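Local coordinates for 6-carboxyhexanoate--coa ligase (Bacillus subtilis, PDB 5FLG), which belongs to the 6-carboxyhexanoate--CoA ligase family and here holds phosphoaminophosphonic acid-adenylate ester, pimelic acid and magnesium ions in neighbouring pockets, at residues E103-S106 with R107-E111; S121-R124 with G125-F129; H165-H169 with S170-E174; G203-G207 with K208-Y212. All blocks are in the same frame, centred on the assembly; numbering follows the deposited sequence.

Interaction 1 (E103-S106 with R107-E111); sequences EGVS and RDVIE
The flat peptide group of Ser106 receives Ile110 N in the plane of its carbonyl: the bond from Ile110 N to Ser106 O is 3.1 Å long, with an N-H...O angle of 154°. A second flat group, the carboxylate of Asp108, meets the same serine through one oxygen. Ser106 OG is its donor and Asp108 OD1 its acceptor, but the modelled separation of 2.3 Å is shorter than such bonds normally are, so the exact length is doubtful. Asp108 reaches back because its CG sits between the backbone N and the carbonyl carbon (chi1 57°), which turns the carboxylate toward the start of the helix. Next to these polar bonds lies the apolar part of the contact. Val105 CG1 rests on Ile110 CG1 at 3.6 Å and on Val109 CG1 at 3.7 Å, the two valine side chains crossing at about a right angle. Phe231 and Val189 of the neighbouring sheet cover Val105, while Ile110 also packs on the preceding helix 89-102; on the outer side Arg107 forms a salt bridge with Glu101. Just upstream, Gly104 closes helix 89-102 with a Schellman motif. The step from one helix to the next thus illustrates helix capping: Ser106 is the N-cap, and Val105, the residue before it, joins Ile110, four beyond it, in a hydrophobic staple.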
loop_
_atom_site.group_PDB
_atom_site.type_symbol
_atom_site.label_atom_id
_atom_site.label_comp_id
_atom_site.label_asym_id
_atom_site.label_seq_id
_atom_site.Cartn_x
_atom_site.Cartn_y
_atom_site.Cartn_z
ATOM N N GLU A 103 -27.801 -27.344 5.779
ATOM C CA GLU A 103 -28.009 -25.902 5.938
ATOM C C GLU A 103 -29.013 -25.313 4.939
ATOM O O GLU A 103 -29.382 -24.168 5.076
ATOM C CB GLU A 103 -26.688 -25.136 5.814
ATOM C CG GLU A 103 -26.769 -23.678 6.193
ATOM C CD GLU A 103 -26.951 -23.427 7.693
ATOM O OE1 GLU A 103 -26.535 -24.276 8.500
ATOM O OE2 GLU A 103 -27.522 -22.371 8.050
ATOM N N GLY A 104 -29.268 -25.995 3.832
ATOM C CA GLY A 104 -30.264 -25.520 2.879
ATOM C C GLY A 104 -29.798 -25.400 1.444
ATOM O O GLY A 104 -30.577 -25.045 0.558
ATOM N N VAL A 105 -28.524 -25.667 1.180
ATOM C CA VAL A 105 -28.069 -25.690 -0.199
ATOM C C VAL A 105 -28.457 -26.990 -0.853
ATOM O O VAL A 105 -28.100 -28.065 -0.370
ATOM C CB VAL A 105 -26.545 -25.578 -0.311
ATOM C CG1 VAL A 105 -26.157 -25.405 -1.765
ATOM C CG2 VAL A 105 -26.059 -24.410 0.516
ATOM N N SER A 106 -29.139 -26.918 -1.990
ATOM C CA SER A 106 -29.625 -28.163 -2.599
ATOM C C SER A 106 -28.422 -28.936 -3.155
ATOM O O SER A 106 -27.411 -28.335 -3.526
ATOM C CB SER A 106 -30.649 -27.874 -3.714
ATOM O OG SER A 106 -29.996 -27.602 -4.939
ATOM N N ARG A 107 -28.572 -30.258 -3.228
ATOM C CA ARG A 107 -27.539 -31.189 -3.637
ATOM C C ARG A 107 -26.995 -30.944 -5.029
ATOM O O ARG A 107 -25.771 -31.012 -5.245
ATOM C CB ARG A 107 -28.073 -32.616 -3.571
ATOM C CG ARG A 107 -26.994 -33.674 -3.607
ATOM C CD ARG A 107 -27.618 -35.051 -3.454
ATOM N NE ARG A 107 -28.042 -35.273 -2.077
ATOM C CZ ARG A 107 -28.377 -36.456 -1.579
ATOM N NH1 ARG A 107 -28.364 -37.524 -2.364
ATOM N NH2 ARG A 107 -28.724 -36.569 -0.300
ATOM N N ASP A 108 -27.876 -30.592 -5.956
ATOM C CA ASP A 108 -27.445 -30.343 -7.314
ATOM C C ASP A 108 -26.620 -29.060 -7.410
ATOM O O ASP A 108 -25.638 -29.014 -8.163
ATOM C CB ASP A 108 -28.644 -30.248 -8.253
ATOM C CG ASP A 108 -29.606 -29.183 -7.825
ATOM O OD1 ASP A 108 -29.947 -29.189 -6.622
ATOM O OD2 ASP A 108 -29.857 -28.246 -8.611
ATOM N N VAL A 109 -26.954 -28.044 -6.612
ATOM C CA VAL A 109 -26.092 -26.856 -6.520
ATOM C C VAL A 109 -24.704 -27.175 -5.923
ATOM O O VAL A 109 -23.653 -26.715 -6.433
ATOM C CB VAL A 109 -26.766 -25.767 -5.690
ATOM C CG1 VAL A 109 -25.787 -24.644 -5.388
ATOM C CG2 VAL A 109 -27.997 -25.248 -6.437
ATOM N N ILE A 110 -24.690 -28.020 -4.908
ATOM C CA ILE A 110 -23.433 -28.411 -4.256
ATOM C C ILE A 110 -22.552 -29.127 -5.282
ATOM O O ILE A 110 -21.365 -28.834 -5.399
ATOM C CB ILE A 110 -23.702 -29.351 -3.049
ATOM C CG1 ILE A 110 -24.388 -28.580 -1.922
ATOM C CG2 ILE A 110 -22.390 -29.954 -2.507
ATOM C CD1 ILE A 110 -24.937 -29.467 -0.811
ATOM N N GLU A 111 -23.130 -30.053 -6.046
ATOM C CA GLU A 111 -22.333 -30.840 -6.993
ATOM C C GLU A 111 -21.792 -29.940 -8.098
ATOM O O GLU A 111 -20.640 -30.060 -8.541
ATOM C CB GLU A 111 -23.138 -31.987 -7.587
ATOM C CG GLU A 111 -23.374 -33.155 -6.644
ATOM C CD GLU A 111 -24.620 -33.964 -7.002
ATOM O OE1 GLU A 111 -25.291 -33.661 -8.019
ATOM O OE2 GLU A 111 -24.970 -34.878 -6.234
#

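Interaction 2 (S121-R124 with G125-F129); sequences SDVR and GAVLF. With ANP (phosphoaminophosphonic acid-adenylate ester), chain D.
Val123 CG1 and Val127 CG2 face each other at 4.2 Å, a loose apolar touch across the bend that leads into strand 127-130. The torsion of Val123 explains how it gets there: CG1 lies opposite the backbone N (chi1 167°) and beside the carbonyl carbon, which lays this methyl along the Gly125 backbone, 3.5 Å from Gly125 O. Arg124 turns the other way. Its CG is opposite the carbonyl carbon (chi1 -65°), and an extended chain carries the guanidinium away from the turn, along the side where Glu142 lies. Gly125, which follows them and has no side chain, presents its carbonyl to the ligand. The ribose hydroxyl O2' of phosphoaminophosphonic acid-adenylate ester donates to Gly125 O over 2.6 Å, and Ala126 CB lies 3.8 Å from the adenine atom C2. Arg124 O is meanwhile taken by Arg146 NH1. The chemistry here combines main chain and side chain: a backbone carbonyl oxygen holds the ribose hydroxyl and a small methyl meets the base, while side chains such as Arg228 and Lys50 bond the same ligand as well.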
loop_
_atom_site.group_PDB
_atom_site.type_symbol
_atom_site.label_atom_id
_atom_site.label_comp_id
_atom_site.label_asym_id
_atom_site.label_seq_id
_atom_site.Cartn_x
_atom_site.Cartn_y
_atom_site.Cartn_z
ATOM N N SER A 121 -9.242 -22.367 -8.037
ATOM C CA SER A 121 -8.046 -22.448 -7.183
ATOM C C SER A 121 -7.291 -21.142 -7.110
ATOM O O SER A 121 -6.690 -20.841 -6.096
ATOM C CB SER A 121 -7.074 -23.502 -7.707
ATOM O OG SER A 121 -7.640 -24.787 -7.570
ATOM N N ASP A 122 -7.201 -20.436 -8.227
ATOM C CA ASP A 122 -6.369 -19.246 -8.267
ATOM C C ASP A 122 -7.065 -17.953 -7.880
ATOM O O ASP A 122 -6.442 -16.903 -7.839
ATOM C CB ASP A 122 -5.685 -19.110 -9.630
ATOM C CG ASP A 122 -4.598 -20.169 -9.836
ATOM O OD1 ASP A 122 -4.198 -20.815 -8.842
ATOM O OD2 ASP A 122 -4.214 -20.416 -10.996
ATOM N N VAL A 123 -8.349 -18.034 -7.559
ATOM C CA VAL A 123 -9.085 -16.866 -7.187
ATOM C C VAL A 123 -8.611 -16.394 -5.819
ATOM O O VAL A 123 -8.413 -17.191 -4.932
ATOM C CB VAL A 123 -10.599 -17.154 -7.132
ATOM C CG1 VAL A 123 -11.305 -16.010 -6.433
ATOM C CG2 VAL A 123 -11.143 -17.387 -8.546
ATOM N N ARG A 124 -8.332 -15.100 -5.727
ATOM C CA ARG A 124 -7.634 -14.482 -4.613
ATOM C C ARG A 124 -8.568 -14.068 -3.480
ATOM O O ARG A 124 -8.143 -13.821 -2.344
ATOM C CB ARG A 124 -6.909 -13.244 -5.134
ATOM C CG ARG A 124 -5.815 -13.584 -6.133
ATOM C CD ARG A 124 -5.637 -12.464 -7.145
ATOM N NE ARG A 124 -4.377 -12.579 -7.880
ATOM C CZ ARG A 124 -4.124 -13.494 -8.817
ATOM N NH1 ARG A 124 -5.034 -14.410 -9.146
ATOM N NH2 ARG A 124 -2.933 -13.516 -9.404
ATOM N N GLY A 125 -9.854 -13.963 -3.803
ATOM C CA GLY A 125 -10.866 -13.757 -2.785
ATOM C C GLY A 125 -11.828 -14.914 -2.844
ATOM O O GLY A 125 -11.412 -16.082 -2.915
ATOM N N ALA A 126 -13.119 -14.584 -2.776
ATOM C CA ALA A 126 -14.156 -15.576 -2.683
ATOM C C ALA A 126 -14.976 -15.557 -3.959
ATOM O O ALA A 126 -15.045 -14.542 -4.648
ATOM C CB ALA A 126 -15.073 -15.288 -1.500
ATOM N N VAL A 127 -15.528 -16.715 -4.267
ATOM C CA VAL A 127 -16.458 -16.874 -5.348
ATOM C C VAL A 127 -17.854 -16.806 -4.780
ATOM O O VAL A 127 -18.113 -17.370 -3.725
ATOM C CB VAL A 127 -16.244 -18.250 -6.000
ATOM C CG1 VAL A 127 -17.359 -18.537 -7.009
ATOM C CG2 VAL A 127 -14.863 -18.299 -6.654
ATOM N N LEU A 128 -18.764 -16.178 -5.518
ATOM C CA LEU A 128 -20.160 -16.115 -5.136
ATOM C C LEU A 128 -20.984 -16.994 -6.062
ATOM O O LEU A 128 -20.944 -16.822 -7.288
ATOM C CB LEU A 128 -20.678 -14.670 -5.232
ATOM C CG LEU A 128 -20.549 -13.714 -4.041
ATOM C CD1 LEU A 128 -19.140 -13.665 -3.490
ATOM C CD2 LEU A 128 -21.016 -12.316 -4.414
ATOM N N PHE A 129 -21.729 -17.930 -5.471
ATOM C CA PHE A 129 -22.364 -18.960 -6.217
ATOM C C PHE A 129 -23.883 -18.874 -5.988
ATOM O O PHE A 129 -24.388 -19.045 -4.879
ATOM C CB PHE A 129 -21.801 -20.328 -5.802
ATOM C CG PHE A 129 -21.956 -21.393 -6.853
ATOM C CD1 PHE A 129 -21.331 -21.265 -8.087
ATOM C CD2 PHE A 129 -22.807 -22.470 -6.653
ATOM C CE1 PHE A 129 -21.536 -22.203 -9.089
ATOM C CE2 PHE A 129 -23.016 -23.406 -7.654
ATOM C CZ PHE A 129 -22.379 -23.273 -8.877
HETATM P PG ANP D . -3.011 -15.846 4.199
HETATM O O1G ANP D . -1.765 -15.020 4.359
HETATM O O2G ANP D . -2.711 -17.313 4.052
HETATM O O3G ANP D . -4.087 -15.608 5.208
HETATM P PB ANP D . -5.290 -15.445 2.336
HETATM O O1B ANP D . -6.039 -14.802 3.448
HETATM O O2B ANP D . -5.359 -14.992 0.924
HETATM N N3B ANP D . -3.601 -15.322 2.683
HETATM P PA ANP D . -6.287 -17.880 3.501
HETATM O O1A ANP D . -5.708 -19.213 3.618
HETATM O O2A ANP D . -6.527 -16.988 4.686
HETATM O O3A ANP D . -5.564 -17.040 2.334
HETATM O "O5'" ANP D . -7.739 -18.141 2.760
HETATM C "C5'" ANP D . -7.900 -19.203 1.863
HETATM C "C4'" ANP D . -8.642 -18.709 0.618
HETATM O "O4'" ANP D . -9.880 -18.114 1.025
HETATM C "C3'" ANP D . -7.861 -17.636 -0.125
HETATM O "O3'" ANP D . -7.050 -18.195 -1.151
HETATM C "C2'" ANP D . -8.950 -16.811 -0.748
HETATM O "O2'" ANP D . -9.418 -17.482 -1.919
HETATM C "C1'" ANP D . -10.017 -16.881 0.307
HETATM N N9 ANP D . -9.902 -15.700 1.171
HETATM C C8 ANP D . -8.956 -15.445 2.144
HETATM N N7 ANP D . -9.244 -14.283 2.776
HETATM C C5 ANP D . -10.361 -13.771 2.173
HETATM C C6 ANP D . -11.193 -12.563 2.292
HETATM N N6 ANP D . -10.915 -11.597 3.172
HETATM N N1 ANP D . -12.272 -12.434 1.488
HETATM C C2 ANP D . -12.565 -13.360 0.569
HETATM N N3 ANP D . -11.912 -14.525 0.428
HETATM C C4 ANP D . -10.762 -14.708 1.119
#

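Interaction 3 (H165-H169 with S170-E174); sequences HVPAH and SRIKE. With PML (pimelic acid), chain C.
Ile172 CD1 nests against Val166 CG1 at 3.7 Å in a helix start whose N-cap is His169, the first turn of helix 170-184. This isoleucine is the tight centre of the contact. Its CD1 also comes within 3.5 Å of Pro167 O and 4.2 Å of His169 CB, so Val166, Pro167 and, more loosely, His169 surround one methyl. His169 O accepts the first regular helical bond, from Lys173 N, at 3.1 Å with an almost straight N-H...O angle of 168° and in the carbonyl plane, and a weak one from Ile172 N. An inverse gamma turn centred on Ala168 bends the loop into the cap and sends the methyl of Ala168 onto helix 154-164.

The outer side is much looser. The His169 ring leads away from the helix into an exposed position, with Pro167 CB 3.5 Å above one face and offset toward the rim, and Ser170 is likewise exposed. On the ligand side the first turn becomes part of the pimelic acid pocket. Ile172 CG1 lies 3.3 Å from the ligand atom O12, an apolar wall beside one carboxylate, while Arg171 stretches out fully from CG to NE toward the other. Its NH2 is held in a salt bridge by Asp197, a residue of the magnesium site, a second partner that would help to fix the guanidinium. Arg171 NE donates to O72 of pimelic acid, which lies at the edge of the guanidinium near its plane, over 2.9 Å and at a bent angle of 133°.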
loop_
_atom_site.group_PDB
_atom_site.type_symbol
_atom_site.label_atom_id
_atom_site.label_comp_id
_atom_site.label_asym_id
_atom_site.label_seq_id
_atom_site.Cartn_x
_atom_site.Cartn_y
_atom_site.Cartn_z
ATOM N N HIS A 165 -12.224 -24.195 24.066
ATOM C CA HIS A 165 -11.299 -25.317 23.918
ATOM C C HIS A 165 -10.835 -25.442 22.491
ATOM O O HIS A 165 -10.663 -26.532 21.972
ATOM C CB HIS A 165 -11.920 -26.635 24.381
ATOM C CG HIS A 165 -12.458 -26.581 25.774
ATOM N ND1 HIS A 165 -11.662 -26.319 26.866
ATOM C CD2 HIS A 165 -13.727 -26.653 26.241
ATOM C CE1 HIS A 165 -12.414 -26.251 27.951
ATOM N NE2 HIS A 165 -13.670 -26.458 27.600
ATOM N N VAL A 166 -10.568 -24.300 21.892
ATOM C CA VAL A 166 -9.980 -24.211 20.560
ATOM C C VAL A 166 -8.680 -23.441 20.705
ATOM O O VAL A 166 -8.616 -22.501 21.512
ATOM C CB VAL A 166 -10.920 -23.424 19.632
ATOM C CG1 VAL A 166 -10.271 -23.183 18.279
ATOM C CG2 VAL A 166 -12.225 -24.182 19.487
ATOM N N PRO A 167 -7.640 -23.836 19.955
ATOM C CA PRO A 167 -6.343 -23.166 20.098
ATOM C C PRO A 167 -6.418 -21.722 19.629
ATOM O O PRO A 167 -7.127 -21.421 18.675
ATOM C CB PRO A 167 -5.423 -23.959 19.150
ATOM C CG PRO A 167 -6.183 -25.162 18.716
ATOM C CD PRO A 167 -7.633 -24.816 18.860
ATOM N N ALA A 168 -5.676 -20.843 20.278
ATOM C CA ALA A 168 -5.734 -19.415 20.017
ATOM C C ALA A 168 -4.887 -19.003 18.809
ATOM O O ALA A 168 -4.077 -18.100 18.896
ATOM C CB ALA A 168 -5.272 -18.656 21.251
ATOM N N HIS A 169 -5.127 -19.617 17.666
ATOM C CA HIS A 169 -4.338 -19.334 16.473
ATOM C C HIS A 169 -4.911 -18.205 15.659
ATOM O O HIS A 169 -6.155 -18.067 15.512
ATOM C CB HIS A 169 -4.243 -20.580 15.593
ATOM C CG HIS A 169 -3.509 -21.714 16.232
ATOM N ND1 HIS A 169 -3.784 -23.036 15.942
ATOM C CD2 HIS A 169 -2.541 -21.731 17.181
ATOM C CE1 HIS A 169 -3.001 -23.817 16.667
ATOM N NE2 HIS A 169 -2.234 -23.051 17.425
ATOM N N SER A 170 -4.012 -17.414 15.086
ATOM C CA SER A 170 -4.403 -16.306 14.243
ATOM C C SER A 170 -5.296 -16.725 13.071
ATOM O O SER A 170 -6.133 -15.947 12.637
ATOM C CB SER A 170 -3.170 -15.650 13.667
ATOM O OG SER A 170 -2.385 -15.137 14.707
ATOM N N ARG A 171 -4.948 -17.840 12.438
ATOM C CA ARG A 171 -5.742 -18.377 11.342
ATOM C C ARG A 171 -7.225 -18.445 11.755
ATOM O O ARG A 171 -8.127 -18.212 10.923
ATOM C CB ARG A 171 -5.263 -19.795 10.978
ATOM C CG ARG A 171 -4.168 -19.856 9.932
ATOM C CD ARG A 171 -4.043 -21.259 9.361
ATOM N NE ARG A 171 -3.071 -21.353 8.258
ATOM C CZ ARG A 171 -1.832 -21.810 8.403
ATOM N NH1 ARG A 171 -1.394 -22.120 9.612
ATOM N NH2 ARG A 171 -0.998 -21.895 7.371
ATOM N N ILE A 172 -7.471 -18.932 12.970
ATOM C CA ILE A 172 -8.853 -19.208 13.396
ATOM C C ILE A 172 -9.555 -17.898 13.707
ATOM O O ILE A 172 -10.689 -17.644 13.243
ATOM C CB ILE A 172 -8.916 -20.143 14.606
ATOM C CG1 ILE A 172 -8.404 -21.526 14.233
ATOM C CG2 ILE A 172 -10.327 -20.213 15.165
ATOM C CD1 ILE A 172 -8.016 -22.373 15.436
ATOM N N LYS A 173 -8.820 -16.994 14.335
ATOM C CA LYS A 173 -9.348 -15.648 14.566
ATOM C C LYS A 173 -9.781 -14.951 13.269
ATOM O O LYS A 173 -10.885 -14.419 13.173
ATOM C CB LYS A 173 -8.336 -14.788 15.256
ATOM C CG LYS A 173 -8.931 -13.477 15.710
ATOM C CD LYS A 173 -7.887 -12.626 16.415
ATOM C CE LYS A 173 -6.688 -12.403 15.519
ATOM N NZ LYS A 173 -5.940 -11.240 15.979
ATOM N N GLU A 174 -8.928 -15.029 12.259
ATOM C CA GLU A 174 -9.211 -14.424 10.982
ATOM C C GLU A 174 -10.371 -15.102 10.273
ATOM O O GLU A 174 -11.294 -14.439 9.847
ATOM C CB GLU A 174 -7.954 -14.391 10.101
ATOM C CG GLU A 174 -6.922 -13.363 10.572
ATOM C CD GLU A 174 -5.467 -13.647 10.119
ATOM O OE1 GLU A 174 -5.200 -14.585 9.327
ATOM O OE2 GLU A 174 -4.571 -12.914 10.560
HETATM C C1 PML C . -9.839 -23.066 11.182
HETATM O O11 PML C . -10.937 -23.001 11.825
HETATM O O12 PML C . -8.813 -23.630 11.703
HETATM C C2 PML C . -9.917 -22.828 9.663
HETATM C C3 PML C . -8.996 -21.775 9.068
HETATM C C4 PML C . -8.559 -22.081 7.624
HETATM C C5 PML C . -8.761 -20.943 6.641
HETATM C C6 PML C . -7.543 -20.624 5.778
HETATM C C7 PML C . -6.328 -20.226 6.618
HETATM O O71 PML C . -6.415 -19.236 7.383
HETATM O O72 PML C . -5.236 -20.823 6.437
#

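Interaction 4 (G203-G207 with K208-Y212); sequences GYVAG and KKMGY. With PML (pimelic acid), chain C.
Tyr204 and Tyr212 overlap on one side of a beta hairpin, with their ring centroids 4.4 Å apart and their planes inclined at 37°, an oblique pairing in which the two side chains cross at about a right angle. Tyr212 CE1 hangs 3.3 Å above the plane of the Tyr204 ring, over its centre; in return, Tyr204 CB lies over a face of the Tyr212 ring, toward its rim. Tyr212 CG points opposite the backbone N (chi1 -176°), which carries the ring back along the hairpin across its neighbour and brings the hydroxyl to the ligand. There Tyr212 OH donates to O11 of pimelic acid over 2.7 Å, and that oxygen lies at the edge of the ring, near its plane. The Tyr204 ring meets ligand atom C2 with its own edge, while its hydroxyl is bonded to Arg228; Ala175 of helix 170-184 touches both rings.

Toward the turn the backbone takes over. Gly207 and Gly211 form a hydrogen-bonded antiparallel pair, with Gly207 N donating to Gly211 O at 2.9 Å and 154°, and a weak return bond from Gly211 N to Gly207 O. Ala206 CA adds a CA-H...O contact of 3.1 Å to Gly211 O. Val205 and Met210 lie on another side, where their modelled approach is too close to be interpreted. The chemistry is divided: a glycine pair closes the hairpin, and the tyrosine pair joins aromatic packing to one phenol bond, so that the Tyr204 ring probably helps to position a hydroxyl that bonds one carboxylate oxygen of the ligand.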
loop_
_atom_site.group_PDB
_atom_site.type_symbol
_atom_site.label_atom_id
_atom_site.label_comp_id
_atom_site.label_asym_id
_atom_site.label_seq_id
_atom_site.Cartn_x
_atom_site.Cartn_y
_atom_site.Cartn_z
ATOM N N GLY A 203 -10.333 -27.002 7.317
ATOM C CA GLY A 203 -11.217 -26.023 6.701
ATOM C C GLY A 203 -12.526 -25.970 7.455
ATOM O O GLY A 203 -12.595 -26.378 8.615
ATOM N N TYR A 204 -13.587 -25.464 6.806
ATOM C CA TYR A 204 -14.849 -25.338 7.481
ATOM C C TYR A 204 -15.994 -25.086 6.502
ATOM O O TYR A 204 -15.787 -24.838 5.323
ATOM C CB TYR A 204 -14.841 -24.198 8.512
ATOM C CG TYR A 204 -14.764 -22.775 7.925
ATOM C CD1 TYR A 204 -15.904 -22.104 7.527
ATOM C CD2 TYR A 204 -13.539 -22.116 7.790
ATOM C CE1 TYR A 204 -15.846 -20.851 7.014
ATOM C CE2 TYR A 204 -13.486 -20.807 7.369
ATOM C CZ TYR A 204 -14.650 -20.211 6.898
ATOM O OH TYR A 204 -14.646 -18.910 6.452
ATOM N N VAL A 205 -17.184 -25.346 7.010
ATOM C CA VAL A 205 -18.431 -24.885 6.387
ATOM C C VAL A 205 -19.134 -24.073 7.465
ATOM O O VAL A 205 -19.034 -24.385 8.657
ATOM C CB VAL A 205 -19.311 -26.093 6.013
ATOM C CG1 VAL A 205 -20.715 -25.641 5.621
ATOM C CG2 VAL A 205 -18.697 -26.820 4.844
ATOM N N ALA A 206 -19.682 -22.931 7.074
ATOM C CA ALA A 206 -20.346 -22.053 8.006
ATOM C C ALA A 206 -21.739 -21.729 7.476
ATOM O O ALA A 206 -21.939 -21.554 6.271
ATOM C CB ALA A 206 -19.570 -20.790 8.175
ATOM N N GLY A 207 -22.640 -21.463 8.407
ATOM C CA GLY A 207 -23.962 -20.962 8.068
ATOM C C GLY A 207 -24.726 -20.565 9.304
ATOM O O GLY A 207 -24.306 -20.841 10.437
ATOM N N LYS A 208 -25.898 -19.984 9.079
ATOM C CA LYS A 208 -26.609 -19.265 10.121
ATOM C C LYS A 208 -27.093 -20.267 11.120
ATOM O O LYS A 208 -26.976 -20.042 12.315
ATOM C CB LYS A 208 -27.797 -18.504 9.538
ATOM C CG LYS A 208 -27.459 -17.167 8.919
ATOM C CD LYS A 208 -28.687 -16.614 8.186
ATOM C CE LYS A 208 -28.423 -15.244 7.569
ATOM N NZ LYS A 208 -27.520 -15.288 6.396
ATOM N N LYS A 209 -27.472 -21.448 10.651
ATOM C CA LYS A 209 -27.978 -22.457 11.569
ATOM C C LYS A 209 -26.889 -23.313 12.176
ATOM O O LYS A 209 -26.889 -23.560 13.378
ATOM C CB LYS A 209 -28.987 -23.334 10.880
ATOM C CG LYS A 209 -30.216 -22.523 10.491
ATOM C CD LYS A 209 -31.346 -23.400 9.976
ATOM C CE LYS A 209 -30.982 -23.959 8.617
ATOM N NZ LYS A 209 -30.517 -22.858 7.727
ATOM N N MET A 210 -26.029 -23.882 11.343
ATOM C CA MET A 210 -25.043 -24.802 11.865
ATOM C C MET A 210 -23.891 -24.074 12.563
ATOM O O MET A 210 -23.022 -24.709 13.160
ATOM C CB MET A 210 -24.512 -25.688 10.741
ATOM C CG MET A 210 -23.942 -24.924 9.557
ATOM S SD MET A 210 -23.248 -26.033 8.307
ATOM C CE MET A 210 -23.351 -24.972 6.876
ATOM N N GLY A 211 -23.816 -22.760 12.412
ATOM C CA GLY A 211 -22.648 -22.010 12.856
ATOM C C GLY A 211 -21.371 -22.294 12.061
ATOM O O GLY A 211 -21.403 -22.485 10.841
ATOM N N TYR A 212 -20.254 -22.370 12.774
ATOM C CA TYR A 212 -18.910 -22.566 12.175
ATOM C C TYR A 212 -18.441 -23.981 12.445
ATOM O O TYR A 212 -18.066 -24.330 13.576
ATOM C CB TYR A 212 -17.935 -21.576 12.786
ATOM C CG TYR A 212 -16.503 -21.570 12.215
ATOM C CD1 TYR A 212 -16.200 -20.801 11.106
ATOM C CD2 TYR A 212 -15.450 -22.040 12.969
ATOM C CE1 TYR A 212 -14.907 -20.626 10.675
ATOM C CE2 TYR A 212 -14.126 -21.922 12.527
ATOM C CZ TYR A 212 -13.867 -21.210 11.379
ATOM O OH TYR A 212 -12.607 -21.098 10.881
HETATM C C1 PML C . -9.839 -23.066 11.182
HETATM O O11 PML C . -10.937 -23.001 11.825
HETATM O O12 PML C . -8.813 -23.630 11.703
HETATM C C2 PML C . -9.917 -22.828 9.663
HETATM C C3 PML C . -8.996 -21.775 9.068
HETATM C C4 PML C . -8.559 -22.081 7.624
HETATM C C5 PML C . -8.761 -20.943 6.641
HETATM C C6 PML C . -7.543 -20.624 5.778
HETATM C C7 PML C . -6.328 -20.226 6.618
HETATM O O71 PML C . -6.415 -19.236 7.383
HETATM O O72 PML C . -5.236 -20.823 6.437
#

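Followed from the N terminus, the four contacts run in series; each is local to one continuous stretch (two helix starts, a strand entry and a hairpin), and none nests in or crosses another. Interaction 1 joins helix 89-102 to helix 107-116, and interaction 2 then leads from the loop into strand 127-130; the two touch where Phe129 packs against the backbone at Val109. Interaction 3 links helices 154-164 and 170-184, and interaction 4 pairs strands 203-207 and 211-215 of the same mixed sheet that holds strand 127-130. Glu103 ties interaction 1 to the hairpin turn through Lys209 and Met210. Interactions 3 and 4 meet through pimelic acid, while interaction 2 borders phosphoaminophosphonic acid-adenylate ester.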